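Beta-carbonic anhydrase (Methanothermobacter thermautotrophicus, PDB 1G5C) probably catalyses the reversible hydration of carbon dioxide to bicarbonate, as a zinc-dependent carbonic anhydrase of the beta class. Local coordinates at residues L45-G48 with R49-K53; S69-V72 with A73-L77. All blocks are in the same frame, centred on the assembly; numbering follows the deposited sequence.

Contact 1. Residues L45-G48 with R49-K53; sequences LGIG and RGDAK
Asp51 folds back over Gly48 and grips it twice, once through its side chain and once through its backbone. The carboxylate atom OD2 of Asp51 accepts a hydrogen bond from Gly48 N at 2.7 Å. This bond is bent, with an N-H...O angle of 137°, and it meets OD2 on the anti side, out of the carboxylate plane. CG of Asp51 stands anti to its own carbonyl carbon (chi1 -70°), which swings the carboxylate back to Gly48. In the other direction Asp51 N donates to Gly48 O at 3.0 Å and closes a type II beta turn from Gly48 to Asp51. Gly50 holds the positive phi of that turn; a CB there would collide with the carbonyl oxygen of Arg49.

The side chains of Ile47 and Asp51 run antiparallel, side by side, with Ile47 CG2 3.6 Å from Asp51 CB. The other branch of Ile47 ends in CD1, which touches Ala52 CB at 4.1 Å. Both residues also pack on Ile29 of strand 27-32. Arg49 points away, and its guanidinium group bonds to the carbonyls of Arg36 and Ile158 of the second subunit. Ile47 and Arg49 also pack on Ile38 of that subunit. Gly48 is thus bonded through both N and O to one residue, which probably holds the turn in shape and fixes the rotation of the Asp51 carboxylate.

Contact 2. Residues S69-V72 with A73-L77; sequences SAAV and AIYAL
Helix 64-77 contains both segments, and their contact is the i to i+4 bonding along its C-terminal half. Ala73 N donates to Ser69 O at 3.0 Å, and Ile74 N to Ala70 O at 2.8 Å. Tyr75 N reaches Ala71 O at 2.9 Å in a nearly straight bond, with an N-H...O angle of 176°. Ala76 N bonds to Val72 O at 2.9 Å.

The side chains lie alongside this backbone. The Tyr75 ring leans back over the previous turn, because CG is anti to the carbonyl carbon (chi1 -55°). Its CE1 touches Ala71 CB at 4.0 Å, and CD1 lies 3.2 Å from Ala71 O. Ile74 CG2 sits over one ring face, offset toward the rim. The hydroxyl of Tyr75 is hydrogen-bonded to Leu144 O. Putting an alanine at Tyr75 would probably leave Leu144 O without this partner and open a gap beside Ala71 and Ile74 CG2. On another flank, Val72 CG1 meets Ala76 CB at 4.3 Å.

The second subunit covers much of this helix. Its Phe117 packs on Ala71, its Val121 on Val72 and its Val109 on Tyr75. Ser69 OG is hydrogen-bonded to Ala58 N of that subunit. Ala73 touches Asp79 of its own chain. Helix 64-77 links the parallel strands 53-57 and 81-87. It is the helix of a beta-alpha-beta crossover that skips strand 27-32, with the second subunit packed on it.

Overall arrangement
Contacts 1 and 2 follow each other along the chain, and their centres lie about 16 Å apart. Contact 1 ends on the first residue of strand 53-57, at one border of this chain's sheet, and the helix of contact 2 follows that strand. The two meet where Lys53 CE packs on Leu77 CD1 at 3.6 Å. Ser19 also joins them, since its OG is hydrogen-bonded to both Lys53 NZ and Leu77 O. Both contacts touch the second subunit. Neither includes a zinc ligand; the metal is held by Cys32, His87 and Cys90, the first two at the ends of strands 27-32 and 81-87. The Tyr75 side chain is about 9 Å from a bound calcium ion.

Contact 1. Residues L45-G48 with R49-K53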
loop_
_atom_site.group_PDB
_atom_site.type_symbol
_atom_site.label_atom_id
_atom_site.label_comp_id
_atom_site.label_asym_id
_atom_site.label_seq_id
_atom_site.Cartn_x
_atom_site.Cartn_y
_atom_site.Cartn_z
ATOM N N LEU A 45 4.555 -11.953 12.128
ATOM C CA LEU A 45 3.100 -12.115 12.195
ATOM C C LEU A 45 2.646 -13.504 11.777
ATOM O O LEU A 45 1.452 -13.804 11.835
ATOM C CB LEU A 45 2.393 -11.088 11.289
ATOM C CG LEU A 45 2.561 -9.598 11.626
ATOM C CD1 LEU A 45 2.062 -8.776 10.455
ATOM C CD2 LEU A 45 1.815 -9.236 12.904
ATOM N N GLY A 46 3.584 -14.341 11.334
ATOM C CA GLY A 46 3.231 -15.683 10.902
ATOM C C GLY A 46 2.436 -15.615 9.613
ATOM O O GLY A 46 1.569 -16.435 9.354
ATOM N N ILE A 47 2.744 -14.629 8.787
ATOM C CA ILE A 47 2.034 -14.431 7.538
ATOM C C ILE A 47 2.819 -14.841 6.290
ATOM O O ILE A 47 4.047 -14.813 6.276
ATOM C CB ILE A 47 1.596 -12.960 7.453
ATOM C CG1 ILE A 47 0.449 -12.744 8.449
ATOM C CG2 ILE A 47 1.206 -12.588 6.032
ATOM C CD1 ILE A 47 -0.096 -11.331 8.496
ATOM N N GLY A 48 2.095 -15.278 5.267
ATOM C CA GLY A 48 2.726 -15.674 4.023
ATOM C C GLY A 48 1.899 -15.194 2.844
ATOM O O GLY A 48 0.934 -14.437 3.004
ATOM N N ARG A 49 2.264 -15.657 1.658
ATOM C CA ARG A 49 1.584 -15.261 0.446
ATOM C C ARG A 49 0.100 -15.606 0.488
ATOM O O ARG A 49 -0.273 -16.729 0.802
ATOM C CB ARG A 49 2.258 -15.932 -0.756
ATOM C CG ARG A 49 1.649 -15.571 -2.088
ATOM C CD ARG A 49 2.566 -15.998 -3.247
ATOM N NE ARG A 49 2.008 -15.595 -4.533
ATOM C CZ ARG A 49 1.139 -16.314 -5.233
ATOM N NH1 ARG A 49 0.728 -17.491 -4.773
ATOM N NH2 ARG A 49 0.677 -15.857 -6.393
ATOM N N GLY A 50 -0.733 -14.620 0.174
ATOM C CA GLY A 50 -2.170 -14.805 0.170
ATOM C C GLY A 50 -2.832 -14.631 1.533
ATOM O O GLY A 50 -4.067 -14.632 1.612
ATOM N N ASP A 51 -2.033 -14.455 2.591
ATOM C CA ASP A 51 -2.561 -14.329 3.962
ATOM C C ASP A 51 -3.120 -12.977 4.412
ATOM O O ASP A 51 -3.868 -12.916 5.389
ATOM C CB ASP A 51 -1.507 -14.753 4.997
ATOM C CG ASP A 51 -1.229 -16.254 4.987
ATOM O OD1 ASP A 51 -2.063 -17.039 4.481
ATOM O OD2 ASP A 51 -0.173 -16.656 5.504
ATOM N N ALA A 52 -2.753 -11.896 3.739
ATOM C CA ALA A 52 -3.265 -10.586 4.136
ATOM C C ALA A 52 -3.070 -9.542 3.057
ATOM O O ALA A 52 -2.173 -9.667 2.229
ATOM C CB ALA A 52 -2.552 -10.120 5.418
ATOM N N LYS A 53 -3.918 -8.518 3.076
ATOM C CA LYS A 53 -3.822 -7.397 2.149
ATOM C C LYS A 53 -2.911 -6.447 2.917
ATOM O O LYS A 53 -3.076 -6.285 4.138
ATOM C CB LYS A 53 -5.197 -6.757 1.924
ATOM C CG LYS A 53 -6.102 -7.504 0.945
ATOM C CD LYS A 53 -6.460 -8.890 1.455
ATOM C CE LYS A 53 -7.448 -9.577 0.536
ATOM N NZ LYS A 53 -7.613 -11.007 0.865
#

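Contact 2. Residues S69-V72 with A73-L77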
loop_
_atom_site.group_PDB
_atom_site.type_symbol
_atom_site.label_atom_id
_atom_site.label_comp_id
_atom_site.label_asym_id
_atom_site.label_seq_id
_atom_site.Cartn_x
_atom_site.Cartn_y
_atom_site.Cartn_z
ATOM N N SER A 69 -8.242 2.504 0.748
ATOM C CA SER A 69 -7.683 1.200 0.410
ATOM C C SER A 69 -8.243 0.153 1.362
ATOM O O SER A 69 -8.567 -0.967 0.959
ATOM C CB SER A 69 -6.149 1.227 0.504
ATOM O OG SER A 69 -5.576 1.786 -0.672
ATOM N N ALA A 70 -8.363 0.512 2.635
ATOM C CA ALA A 70 -8.915 -0.424 3.612
ATOM C C ALA A 70 -10.384 -0.708 3.266
ATOM O O ALA A 70 -10.842 -1.850 3.355
ATOM C CB ALA A 70 -8.798 0.151 5.015
ATOM N N ALA A 71 -11.123 0.326 2.865
ATOM C CA ALA A 71 -12.529 0.144 2.483
ATOM C C ALA A 71 -12.607 -0.818 1.277
ATOM O O ALA A 71 -13.506 -1.665 1.205
ATOM C CB ALA A 71 -13.161 1.491 2.120
ATOM N N VAL A 72 -11.684 -0.673 0.325
ATOM C CA VAL A 72 -11.675 -1.577 -0.815
ATOM C C VAL A 72 -11.479 -2.994 -0.296
ATOM O O VAL A 72 -12.180 -3.920 -0.704
ATOM C CB VAL A 72 -10.531 -1.245 -1.813
ATOM C CG1 VAL A 72 -10.290 -2.434 -2.777
ATOM C CG2 VAL A 72 -10.902 0.005 -2.619
ATOM N N ALA A 73 -10.539 -3.152 0.633
ATOM C CA ALA A 73 -10.257 -4.457 1.200
ATOM C C ALA A 73 -11.505 -5.035 1.882
ATOM O O ALA A 73 -11.794 -6.228 1.765
ATOM C CB ALA A 73 -9.126 -4.345 2.184
ATOM N N ILE A 74 -12.247 -4.186 2.590
ATOM C CA ILE A 74 -13.451 -4.632 3.287
ATOM C C ILE A 74 -14.615 -5.000 2.358
ATOM O O ILE A 74 -15.136 -6.114 2.410
ATOM C CB ILE A 74 -13.950 -3.550 4.281
ATOM C CG1 ILE A 74 -12.880 -3.279 5.351
ATOM C CG2 ILE A 74 -15.232 -4.011 4.945
ATOM C CD1 ILE A 74 -13.125 -2.036 6.203
ATOM N N TYR A 75 -15.007 -4.085 1.485
ATOM C CA TYR A 75 -16.158 -4.337 0.633
ATOM C C TYR A 75 -15.934 -5.249 -0.573
ATOM O O TYR A 75 -16.835 -5.991 -0.964
ATOM C CB TYR A 75 -16.748 -2.995 0.189
ATOM C CG TYR A 75 -17.092 -2.107 1.369
ATOM C CD1 TYR A 75 -16.540 -0.833 1.502
ATOM C CD2 TYR A 75 -17.936 -2.573 2.385
ATOM C CE1 TYR A 75 -16.817 -0.044 2.617
ATOM C CE2 TYR A 75 -18.223 -1.800 3.502
ATOM C CZ TYR A 75 -17.658 -0.541 3.617
ATOM O OH TYR A 75 -17.927 0.205 4.748
ATOM N N ALA A 76 -14.745 -5.200 -1.155
ATOM C CA ALA A 76 -14.450 -6.022 -2.323
ATOM C C ALA A 76 -13.797 -7.357 -1.980
ATOM O O ALA A 76 -13.987 -8.346 -2.688
ATOM C CB ALA A 76 -13.547 -5.255 -3.279
ATOM N N LEU A 77 -13.038 -7.385 -0.888
ATOM C CA LEU A 77 -12.302 -8.581 -0.516
ATOM C C LEU A 77 -12.715 -9.251 0.781
ATOM O O LEU A 77 -12.035 -10.163 1.245
ATOM C CB LEU A 77 -10.803 -8.253 -0.492
ATOM C CG LEU A 77 -10.257 -7.804 -1.865
ATOM C CD1 LEU A 77 -8.863 -7.153 -1.730
ATOM C CD2 LEU A 77 -10.193 -9.033 -2.783
#